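Local coordinates for putative sulfatase yidJ (Bacteroides fragilis, PDB 2QZU), which probably hydrolyses sulfate esters as a metal-dependent arylsulfatase of the alkaline phosphatase clan, at residues Ile64-Ile70 and Met334-Leu340; Val119-Tyr125 and Met369-Glu374; Ala359-Thr364 and Val379-Ser385. All blocks are in the same frame, centred on the assembly; numbering follows the deposited sequence.

How the contacts relate
The three contacts form a series through the sulfatase fold, with contact 3 between the other two. Contact 1 joins two strands of the mixed sheet. Its centre is about 15 Å from that of contact 3, and the two touch where Met338 SE packs 4.1 Å from Leu361 CD1. Contact 2 lies further out; its centre is about 14 Å from that of contact 3, with Val119 CG2 4.1 Å from Tyr362 OH. Contacts 1 and 2 do not meet, their nearest atoms being about 8 Å apart. Helix 76-85, which starts at Ser76, the predicted site of 3-oxoalanine (unmodified here), packs on Ala359 and Leu361 of contact 3.

Contact 1: residues Ile64-Ile70 and Met334-Leu340; sequences INFTNAI and MRIPMIL
Ile64 and Leu340 form a hydrogen-bonded antiparallel pair in the mixed central sheet of the alkaline phosphatase-like fold, where strand 64-66 runs beside strand 338-341. Ile64 N donates to Leu340 O (2.7 Å) and Leu340 N donates back to Ile64 O (3.0 Å). Asn65 faces Ile339 as the non-hydrogen-bonded pair, and Phe66 N then reaches Met338 O at 2.9 Å. A type I turn, Phe66 to Ala69, follows; water 1 bridges the two backbones here, donating a hydrogen bond to Phe66 O and accepting one from Met338 N.

The chains meet again at Ala69 O, which two donors grip. Arg335 NH2 approaches in the carbonyl plane, on a lone pair, at 2.9 Å, while Ile336 N comes from 40° above that plane at 3.1 Å. The arginine chain bends at chi2 (-88°) and chi3 (-62°), which curls its guanidinium back over the turn and lays one face against the backbone of Thr67 and Asn68. Ala69 CB presses on Met338 CB (selenomethionine) at 3.3 Å, tighter than usual packing, and Phe66 CD2 lies 3.6 Å from Met338 CG.

Asp41 forms a salt bridge with Arg335 NH1. In the sheet, strand 306-311 lies beyond 338-341 and strand 349-352 beyond 64-66, while helix 54-61 covers Ile339.

Contact 2: residues Val119-Tyr125 and Met369-Glu374; sequences VLKDQGY and MGFSKE
Tyr125 OH, held by hydrogen bonds with Pro28 O and Thr27 OG1, lies in the ring plane of Phe371, at its edge, 3.6 Å from Phe371 CE2. The two aromatic side chains arrive from opposite directions, and their rings meet obliquely, centroids 5.8 Å apart and planes at 76°. The two hydrogen bonds fix the position of the hydroxyl against the Phe371 edge.

Phe371 is the centre of the packing. Over one of its faces comes Gln123 CG, in a CH-pi contact 3.9 Å from the ring centroid and toward the rim. A bend at chi2 (-52°) folds the glutamine so that its aliphatic part lies along the ring while its amide turns on toward Glu374. Leu120 crosses the phenylalanine at about a right angle; its CD2 is 3.9 Å from Phe371 CD2 and also lies over the centre of one face of the Tyr125 ring, so a single methyl serves both rings.

Gln123 NE2 and Glu374 OE1 make no direct hydrogen bond. Water 2 links them instead, donating to Glu374 OE1 at 2.8 Å and accepting a weak bond from Gln123 NE2 at 3.1 Å. The other carboxylate oxygen, Glu374 OE2, has a salt bridge to Lys373 NZ (3.0 Å), which probably steadies the negative charge. Val119 CG1 packs 3.5 Å from Glu374 CB.

Schellman motifs at Gly124 and Gly370 end the two helices from which the segments lead. Helix 116-122, which leads into strand 126-130, packs beside the end of helix 361-368, whose Leu366 touches Val119 and Leu120.

Contact 3: residues Ala359-Thr364 and Val379-Ser385; sequences ADLYPT and VQTFDLS
Ala359 and Thr381 open a contact in which an irregular segment, 379-385, runs alongside the start of helix 361-368 in roughly the same direction and ends in an Asx turn leading into helix 385-390. Thr381 OG1 donates to Ala359 O at 2.9 Å, and its methyl packs on the alanine CB.

Asp360 follows. Its OD1 receives Phe382 N at 2.9 Å, met from 53° above the carboxylate plane, and the same oxygen lies at the edge of the Phe382 ring, in its plane. Carboxylate and ring stand nearly perpendicular, the side chains running the same way. Asp360 OD2 is bound by Gln399 NE2 and by Ala357 N, so both carboxylate oxygens are satisfied.

One face of the Tyr362 ring takes Val379 CG2, a CH-pi contact 3.9 Å from the ring centroid; the phenol oxygen bonds to Arg114 O. Pro363 sets CG 3.3 Å from Phe382 O, with Val379 CG1 and Thr381 OG1 packed beside its CD.

Thr364 bonds to both segments. With chi1 at -59° its hydroxyl stands beside the backbone N, where OG1 donates to Asp360 O (2.7 Å) one helical turn back and accepts from Leu384 N at 3.0 Å in a nearly straight bond (168°). The buried hydroxyl is thus gripped from both sides of the contact.

Beyond it, Asp383 OD2 is hydrogen-bonded to Ser367 OG, while Asp383 OD1 completes the Asx turn, accepting Ser385 N at 3.1 Å, nearly along the C-O axis, and Ser385 OG at 2.7 Å from the syn side.

Contact 1: residues Ile64-Ile70 and Met334-Leu340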
loop_
_atom_site.group_PDB
_atom_site.type_symbol
_atom_site.label_atom_id
_atom_site.label_comp_id
_atom_site.label_asym_id
_atom_site.label_seq_id
_atom_site.Cartn_x
_atom_site.Cartn_y
_atom_site.Cartn_z
ATOM N N ILE A 64 10.851 -16.922 -31.651
ATOM C CA ILE A 64 10.359 -18.144 -31.023
ATOM C C ILE A 64 9.693 -17.853 -29.684
ATOM O O ILE A 64 10.162 -17.017 -28.910
ATOM C CB ILE A 64 11.508 -19.127 -30.747
ATOM C CG1 ILE A 64 12.383 -19.284 -31.989
ATOM C CG2 ILE A 64 10.939 -20.477 -30.321
ATOM C CD1 ILE A 64 13.762 -19.835 -31.681
ATOM N N ASN A 65 8.609 -18.568 -29.412
ATOM C CA ASN A 65 7.883 -18.416 -28.163
ATOM C C ASN A 65 7.996 -19.753 -27.432
ATOM O O ASN A 65 7.397 -20.746 -27.849
ATOM C CB ASN A 65 6.413 -18.084 -28.450
ATOM C CG ASN A 65 5.639 -17.696 -27.200
ATOM O OD1 ASN A 65 4.424 -17.512 -27.243
ATOM N ND2 ASN A 65 6.342 -17.565 -26.082
ATOM N N PHE A 66 8.784 -19.785 -26.360
ATOM C CA PHE A 66 8.964 -21.004 -25.580
ATOM C C PHE A 66 7.855 -21.096 -24.539
ATOM O O PHE A 66 7.963 -20.541 -23.445
ATOM C CB PHE A 66 10.345 -20.999 -24.917
ATOM C CG PHE A 66 11.478 -21.191 -25.888
ATOM C CD1 PHE A 66 11.706 -22.438 -26.470
ATOM C CD2 PHE A 66 12.314 -20.129 -26.226
ATOM C CE1 PHE A 66 12.754 -22.625 -27.380
ATOM C CE2 PHE A 66 13.364 -20.305 -27.136
ATOM C CZ PHE A 66 13.585 -21.555 -27.710
ATOM N N THR A 67 6.791 -21.811 -24.895
ATOM C CA THR A 67 5.619 -21.952 -24.037
ATOM C C THR A 67 5.710 -22.872 -22.818
ATOM O O THR A 67 4.739 -22.983 -22.068
ATOM C CB THR A 67 4.392 -22.367 -24.871
ATOM O OG1 THR A 67 4.701 -23.548 -25.614
ATOM C CG2 THR A 67 4.001 -21.250 -25.834
ATOM N N ASN A 68 6.851 -23.530 -22.621
ATOM C CA ASN A 68 7.038 -24.399 -21.452
ATOM C C ASN A 68 8.225 -23.945 -20.599
ATOM O O ASN A 68 8.709 -24.701 -19.757
ATOM C CB ASN A 68 7.282 -25.861 -21.860
ATOM C CG ASN A 68 6.063 -26.517 -22.480
ATOM O OD1 ASN A 68 4.934 -26.296 -22.049
ATOM N ND2 ASN A 68 6.294 -27.351 -23.486
ATOM N N ALA A 69 8.696 -22.719 -20.811
ATOM C CA ALA A 69 9.845 -22.200 -20.054
ATOM C C ALA A 69 9.556 -22.041 -18.565
ATOM O O ALA A 69 8.456 -21.650 -18.182
ATOM C CB ALA A 69 10.288 -20.863 -20.634
ATOM N N ILE A 70 10.549 -22.329 -17.725
ATOM C CA ILE A 70 10.371 -22.213 -16.276
ATOM C C ILE A 70 11.562 -21.580 -15.554
ATOM O O ILE A 70 12.610 -21.333 -16.147
ATOM C CB ILE A 70 10.118 -23.607 -15.628
ATOM C CG1 ILE A 70 11.307 -24.541 -15.871
ATOM C CG2 ILE A 70 8.873 -24.251 -16.220
ATOM C CD1 ILE A 70 12.380 -24.475 -14.795
HETATM N N MSE A 334 6.320 -21.295 -11.235
HETATM C CA MSE A 334 7.479 -21.678 -12.042
HETATM C C MSE A 334 7.466 -21.215 -13.504
HETATM O O MSE A 334 8.511 -20.860 -14.045
HETATM C CB MSE A 334 7.660 -23.205 -12.024
HETATM C CG MSE A 334 8.004 -23.808 -10.662
HETATM SE SE MSE A 334 8.439 -25.715 -10.809
HETATM C CE MSE A 334 10.188 -25.527 -11.615
ATOM N N ARG A 335 6.301 -21.225 -14.145
ATOM C CA ARG A 335 6.212 -20.835 -15.551
ATOM C C ARG A 335 6.492 -19.358 -15.814
ATOM O O ARG A 335 5.900 -18.472 -15.193
ATOM C CB ARG A 335 4.844 -21.230 -16.118
ATOM C CG ARG A 335 4.733 -22.713 -16.449
ATOM C CD ARG A 335 5.218 -22.995 -17.866
ATOM N NE ARG A 335 4.384 -22.280 -18.825
ATOM C CZ ARG A 335 4.787 -21.262 -19.581
ATOM N NH1 ARG A 335 3.931 -20.679 -20.406
ATOM N NH2 ARG A 335 6.046 -20.842 -19.533
ATOM N N ILE A 336 7.412 -19.108 -16.741
ATOM C CA ILE A 336 7.800 -17.756 -17.113
ATOM C C ILE A 336 7.777 -17.570 -18.622
ATOM O O ILE A 336 7.854 -18.540 -19.387
ATOM C CB ILE A 336 9.239 -17.419 -16.637
ATOM C CG1 ILE A 336 10.232 -18.437 -17.213
ATOM C CG2 ILE A 336 9.302 -17.412 -15.124
ATOM C CD1 ILE A 336 11.702 -18.073 -16.997
ATOM N N PRO A 337 7.628 -16.317 -19.073
ATOM C CA PRO A 337 7.617 -16.069 -20.512
ATOM C C PRO A 337 9.053 -16.253 -20.985
ATOM O O PRO A 337 9.997 -16.107 -20.201
ATOM C CB PRO A 337 7.158 -14.621 -20.611
ATOM C CG PRO A 337 7.708 -14.010 -19.364
ATOM C CD PRO A 337 7.388 -15.071 -18.326
HETATM N N MSE A 338 9.215 -16.577 -22.257
HETATM C CA MSE A 338 10.535 -16.781 -22.828
HETATM C C MSE A 338 10.383 -16.643 -24.331
HETATM O O MSE A 338 10.085 -17.613 -25.031
HETATM C CB MSE A 338 11.047 -18.180 -22.465
HETATM C CG MSE A 338 12.414 -18.540 -23.004
HETATM SE SE MSE A 338 13.864 -17.628 -22.112
HETATM C CE MSE A 338 13.826 -18.559 -20.397
ATOM N N ILE A 339 10.558 -15.416 -24.808
ATOM C CA ILE A 339 10.454 -15.094 -26.224
ATOM C C ILE A 339 11.835 -14.664 -26.698
ATOM O O ILE A 339 12.489 -13.839 -26.059
ATOM C CB ILE A 339 9.462 -13.933 -26.458
ATOM C CG1 ILE A 339 8.071 -14.325 -25.958
ATOM C CG2 ILE A 339 9.405 -13.581 -27.942
ATOM C CD1 ILE A 339 7.068 -13.197 -26.009
ATOM N N LEU A 340 12.280 -15.222 -27.817
ATOM C CA LEU A 340 13.594 -14.890 -28.343
ATOM C C LEU A 340 13.543 -14.667 -29.851
ATOM O O LEU A 340 12.869 -15.399 -30.580
ATOM C CB LEU A 340 14.577 -16.017 -28.003
ATOM C CG LEU A 340 16.081 -15.825 -28.228
ATOM C CD1 LEU A 340 16.836 -16.833 -27.378
ATOM C CD2 LEU A 340 16.428 -15.992 -29.700
HETATM O O HOH W 1 7.029 -17.871 -23.532
#

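Contact 2: residues Val119-Tyr125 and Met369-Glu374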
loop_
_atom_site.group_PDB
_atom_site.type_symbol
_atom_site.label_atom_id
_atom_site.label_comp_id
_atom_site.label_asym_id
_atom_site.label_seq_id
_atom_site.Cartn_x
_atom_site.Cartn_y
_atom_site.Cartn_z
ATOM N N VAL A 119 32.291 -12.231 -19.205
ATOM C CA VAL A 119 32.781 -12.865 -20.421
ATOM C C VAL A 119 32.603 -11.929 -21.622
ATOM O O VAL A 119 33.553 -11.681 -22.368
ATOM C CB VAL A 119 32.042 -14.197 -20.684
ATOM C CG1 VAL A 119 32.421 -14.751 -22.053
ATOM C CG2 VAL A 119 32.387 -15.207 -19.592
ATOM N N LEU A 120 31.396 -11.404 -21.804
ATOM C CA LEU A 120 31.142 -10.507 -22.927
ATOM C C LEU A 120 31.985 -9.239 -22.846
ATOM O O LEU A 120 32.430 -8.721 -23.873
ATOM C CB LEU A 120 29.654 -10.157 -23.009
ATOM C CG LEU A 120 28.750 -11.326 -23.406
ATOM C CD1 LEU A 120 27.302 -10.861 -23.442
ATOM C CD2 LEU A 120 29.168 -11.863 -24.773
ATOM N N LYS A 121 32.212 -8.742 -21.631
ATOM C CA LYS A 121 33.034 -7.552 -21.471
ATOM C C LYS A 121 34.444 -7.886 -21.951
ATOM O O LYS A 121 35.084 -7.086 -22.635
ATOM C CB LYS A 121 33.105 -7.113 -20.009
ATOM C CG LYS A 121 33.862 -5.798 -19.833
ATOM C CD LYS A 121 34.280 -5.570 -18.395
ATOM C CE LYS A 121 34.698 -4.124 -18.173
ATOM N NZ LYS A 121 35.772 -3.698 -19.111
ATOM N N ASP A 122 34.930 -9.068 -21.586
ATOM C CA ASP A 122 36.264 -9.486 -22.000
ATOM C C ASP A 122 36.348 -9.691 -23.508
ATOM O O ASP A 122 37.424 -9.572 -24.096
ATOM C CB ASP A 122 36.682 -10.775 -21.282
ATOM C CG ASP A 122 37.061 -10.536 -19.830
ATOM O OD1 ASP A 122 37.520 -9.420 -19.512
ATOM O OD2 ASP A 122 36.918 -11.469 -19.010
ATOM N N GLN A 123 35.217 -9.993 -24.137
ATOM C CA GLN A 123 35.211 -10.196 -25.577
ATOM C C GLN A 123 35.022 -8.892 -26.350
ATOM O O GLN A 123 34.740 -8.914 -27.547
ATOM C CB GLN A 123 34.137 -11.211 -25.978
ATOM C CG GLN A 123 34.327 -12.592 -25.358
ATOM C CD GLN A 123 35.722 -13.158 -25.570
ATOM O OE1 GLN A 123 36.233 -13.183 -26.687
ATOM N NE2 GLN A 123 36.342 -13.627 -24.492
ATOM N N GLY A 124 35.166 -7.762 -25.660
ATOM C CA GLY A 124 35.059 -6.467 -26.316
ATOM C C GLY A 124 33.683 -5.849 -26.491
ATOM O O GLY A 124 33.528 -4.890 -27.251
ATOM N N TYR A 125 32.688 -6.377 -25.787
ATOM C CA TYR A 125 31.329 -5.855 -25.889
ATOM C C TYR A 125 31.119 -4.599 -25.059
ATOM O O TYR A 125 31.708 -4.444 -23.991
ATOM C CB TYR A 125 30.318 -6.907 -25.423
ATOM C CG TYR A 125 29.898 -7.896 -26.476
ATOM C CD1 TYR A 125 30.836 -8.693 -27.130
ATOM C CD2 TYR A 125 28.555 -8.048 -26.809
ATOM C CE1 TYR A 125 30.443 -9.620 -28.095
ATOM C CE2 TYR A 125 28.150 -8.969 -27.770
ATOM C CZ TYR A 125 29.097 -9.750 -28.409
ATOM O OH TYR A 125 28.688 -10.652 -29.361
HETATM N N MSE A 369 26.045 -17.025 -29.352
HETATM C CA MSE A 369 26.780 -15.831 -29.755
HETATM C C MSE A 369 28.177 -16.080 -30.306
HETATM O O MSE A 369 28.822 -15.151 -30.789
HETATM C CB MSE A 369 26.850 -14.862 -28.575
HETATM C CG MSE A 369 25.493 -14.294 -28.203
HETATM SE SE MSE A 369 25.446 -13.386 -26.510
HETATM C CE MSE A 369 23.525 -13.399 -26.276
ATOM N N GLY A 370 28.633 -17.328 -30.233
ATOM C CA GLY A 370 29.953 -17.669 -30.734
ATOM C C GLY A 370 31.036 -17.722 -29.671
ATOM O O GLY A 370 32.226 -17.710 -29.993
ATOM N N PHE A 371 30.636 -17.799 -28.404
ATOM C CA PHE A 371 31.604 -17.834 -27.311
ATOM C C PHE A 371 31.494 -19.090 -26.446
ATOM O O PHE A 371 31.681 -19.038 -25.230
ATOM C CB PHE A 371 31.437 -16.583 -26.441
ATOM C CG PHE A 371 31.653 -15.292 -27.189
ATOM C CD1 PHE A 371 32.886 -15.009 -27.769
ATOM C CD2 PHE A 371 30.618 -14.376 -27.338
ATOM C CE1 PHE A 371 33.086 -13.829 -28.491
ATOM C CE2 PHE A 371 30.807 -13.192 -28.058
ATOM C CZ PHE A 371 32.043 -12.920 -28.636
ATOM N N SER A 372 31.201 -20.221 -27.077
ATOM C CA SER A 372 31.072 -21.483 -26.359
ATOM C C SER A 372 32.333 -21.820 -25.551
ATOM O O SER A 372 32.244 -22.302 -24.419
ATOM C CB SER A 372 30.769 -22.609 -27.353
ATOM O OG SER A 372 30.501 -23.829 -26.684
ATOM N N LYS A 373 33.504 -21.554 -26.122
ATOM C CA LYS A 373 34.764 -21.855 -25.442
ATOM C C LYS A 373 34.998 -20.997 -24.197
ATOM O O LYS A 373 35.849 -21.325 -23.366
ATOM C CB LYS A 373 35.944 -21.678 -26.409
ATOM C CG LYS A 373 36.242 -20.229 -26.765
ATOM C CD LYS A 373 37.174 -20.109 -27.966
ATOM C CE LYS A 373 38.623 -20.383 -27.608
ATOM N NZ LYS A 373 39.168 -19.336 -26.698
ATOM N N GLU A 374 34.245 -19.906 -24.067
ATOM C CA GLU A 374 34.399 -19.003 -22.928
ATOM C C GLU A 374 33.523 -19.338 -21.722
ATOM O O GLU A 374 33.617 -18.675 -20.692
ATOM C CB GLU A 374 34.120 -17.552 -23.346
ATOM C CG GLU A 374 34.948 -17.047 -24.523
ATOM C CD GLU A 374 36.439 -17.193 -24.303
ATOM O OE1 GLU A 374 36.929 -16.804 -23.220
ATOM O OE2 GLU A 374 37.126 -17.692 -25.219
HETATM O O HOH W 2 36.351 -14.592 -21.569
#

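Contact 3: residues Ala359-Thr364 and Val379-Ser385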
loop_
_atom_site.group_PDB
_atom_site.type_symbol
_atom_site.label_atom_id
_atom_site.label_comp_id
_atom_site.label_asym_id
_atom_site.label_seq_id
_atom_site.Cartn_x
_atom_site.Cartn_y
_atom_site.Cartn_z
ATOM N N ALA A 359 17.761 -19.984 -15.860
ATOM C CA ALA A 359 19.190 -20.157 -15.590
ATOM C C ALA A 359 20.024 -20.777 -16.710
ATOM O O ALA A 359 21.251 -20.779 -16.639
ATOM C CB ALA A 359 19.373 -20.965 -14.310
ATOM N N ASP A 360 19.371 -21.312 -17.734
ATOM C CA ASP A 360 20.098 -21.915 -18.848
ATOM C C ASP A 360 20.575 -20.870 -19.847
ATOM O O ASP A 360 21.360 -21.180 -20.744
ATOM C CB ASP A 360 19.219 -22.929 -19.587
ATOM C CG ASP A 360 18.779 -24.073 -18.700
ATOM O OD1 ASP A 360 19.562 -24.467 -17.803
ATOM O OD2 ASP A 360 17.659 -24.589 -18.913
ATOM N N LEU A 361 20.112 -19.633 -19.691
ATOM C CA LEU A 361 20.483 -18.583 -20.632
ATOM C C LEU A 361 21.972 -18.230 -20.696
ATOM O O LEU A 361 22.452 -17.802 -21.744
ATOM C CB LEU A 361 19.635 -17.328 -20.379
ATOM C CG LEU A 361 18.159 -17.526 -20.758
ATOM C CD1 LEU A 361 17.344 -16.313 -20.337
ATOM C CD2 LEU A 361 18.035 -17.751 -22.262
ATOM N N TYR A 362 22.702 -18.422 -19.599
ATOM C CA TYR A 362 24.139 -18.130 -19.573
ATOM C C TYR A 362 24.860 -18.980 -20.640
ATOM O O TYR A 362 25.371 -18.439 -21.623
ATOM C CB TYR A 362 24.694 -18.408 -18.163
ATOM C CG TYR A 362 26.145 -18.042 -17.887
ATOM C CD1 TYR A 362 27.164 -18.349 -18.793
ATOM C CD2 TYR A 362 26.511 -17.498 -16.654
ATOM C CE1 TYR A 362 28.507 -18.128 -18.472
ATOM C CE2 TYR A 362 27.840 -17.279 -16.323
ATOM C CZ TYR A 362 28.836 -17.593 -17.231
ATOM O OH TYR A 362 30.150 -17.375 -16.892
ATOM N N PRO A 363 24.890 -20.319 -20.479
ATOM C CA PRO A 363 25.584 -21.098 -21.513
ATOM C C PRO A 363 24.896 -21.069 -22.881
ATOM O O PRO A 363 25.563 -21.038 -23.917
ATOM C CB PRO A 363 25.629 -22.503 -20.916
ATOM C CG PRO A 363 24.358 -22.566 -20.133
ATOM C CD PRO A 363 24.320 -21.208 -19.448
ATOM N N THR A 364 23.568 -21.071 -22.882
ATOM C CA THR A 364 22.809 -21.057 -24.129
ATOM C C THR A 364 23.102 -19.829 -24.990
ATOM O O THR A 364 23.437 -19.962 -26.168
ATOM C CB THR A 364 21.290 -21.147 -23.849
ATOM O OG1 THR A 364 21.015 -22.352 -23.120
ATOM C CG2 THR A 364 20.494 -21.166 -25.155
ATOM N N VAL A 379 30.132 -23.444 -14.707
ATOM C CA VAL A 379 28.729 -23.365 -15.120
ATOM C C VAL A 379 28.072 -24.751 -15.100
ATOM O O VAL A 379 28.600 -25.717 -15.658
ATOM C CB VAL A 379 28.607 -22.717 -16.523
ATOM C CG1 VAL A 379 27.186 -22.851 -17.058
ATOM C CG2 VAL A 379 28.988 -21.243 -16.431
ATOM N N GLN A 380 26.913 -24.833 -14.448
ATOM C CA GLN A 380 26.181 -26.093 -14.295
ATOM C C GLN A 380 24.900 -26.232 -15.110
ATOM O O GLN A 380 24.431 -27.348 -15.340
ATOM C CB GLN A 380 25.808 -26.296 -12.823
ATOM C CG GLN A 380 26.967 -26.265 -11.848
ATOM C CD GLN A 380 26.493 -26.373 -10.410
ATOM O OE1 GLN A 380 25.818 -25.477 -9.895
ATOM N NE2 GLN A 380 26.834 -27.480 -9.755
ATOM N N THR A 381 24.321 -25.113 -15.534
ATOM C CA THR A 381 23.067 -25.155 -16.280
ATOM C C THR A 381 23.178 -25.694 -17.714
ATOM O O THR A 381 24.278 -25.854 -18.250
ATOM C CB THR A 381 22.392 -23.769 -16.269
ATOM O OG1 THR A 381 23.258 -22.803 -16.873
ATOM C CG2 THR A 381 22.109 -23.342 -14.828
ATOM N N PHE A 382 22.030 -25.981 -18.325
ATOM C CA PHE A 382 21.986 -26.546 -19.677
ATOM C C PHE A 382 22.317 -25.600 -20.830
ATOM O O PHE A 382 21.800 -24.487 -20.899
ATOM C CB PHE A 382 20.606 -27.155 -19.963
ATOM C CG PHE A 382 20.207 -28.263 -19.026
ATOM C CD1 PHE A 382 19.493 -27.985 -17.860
ATOM C CD2 PHE A 382 20.521 -29.586 -19.323
ATOM C CE1 PHE A 382 19.096 -29.011 -17.006
ATOM C CE2 PHE A 382 20.128 -30.619 -18.475
ATOM C CZ PHE A 382 19.411 -30.333 -17.315
ATOM N N ASP A 383 23.184 -26.058 -21.732
ATOM C CA ASP A 383 23.545 -25.289 -22.919
ATOM C C ASP A 383 22.574 -25.809 -23.976
ATOM O O ASP A 383 22.783 -26.878 -24.554
ATOM C CB ASP A 383 24.981 -25.588 -23.362
ATOM C CG ASP A 383 25.371 -24.840 -24.627
ATOM O OD1 ASP A 383 24.467 -24.401 -25.371
ATOM O OD2 ASP A 383 26.586 -24.703 -24.889
ATOM N N LEU A 384 21.512 -25.053 -24.220
ATOM C CA LEU A 384 20.494 -25.466 -25.177
ATOM C C LEU A 384 20.570 -24.673 -26.478
ATOM O O LEU A 384 19.577 -24.542 -27.192
ATOM C CB LEU A 384 19.107 -25.288 -24.543
ATOM C CG LEU A 384 18.862 -26.048 -23.232
ATOM C CD1 LEU A 384 17.574 -25.572 -22.578
ATOM C CD2 LEU A 384 18.808 -27.537 -23.512
ATOM N N SER A 385 21.753 -24.159 -26.787
ATOM C CA SER A 385 21.939 -23.357 -27.992
ATOM C C SER A 385 21.483 -24.036 -29.285
ATOM O O SER A 385 20.830 -23.408 -30.125
ATOM C CB SER A 385 23.407 -22.933 -28.114
ATOM O OG SER A 385 24.267 -24.056 -28.088
#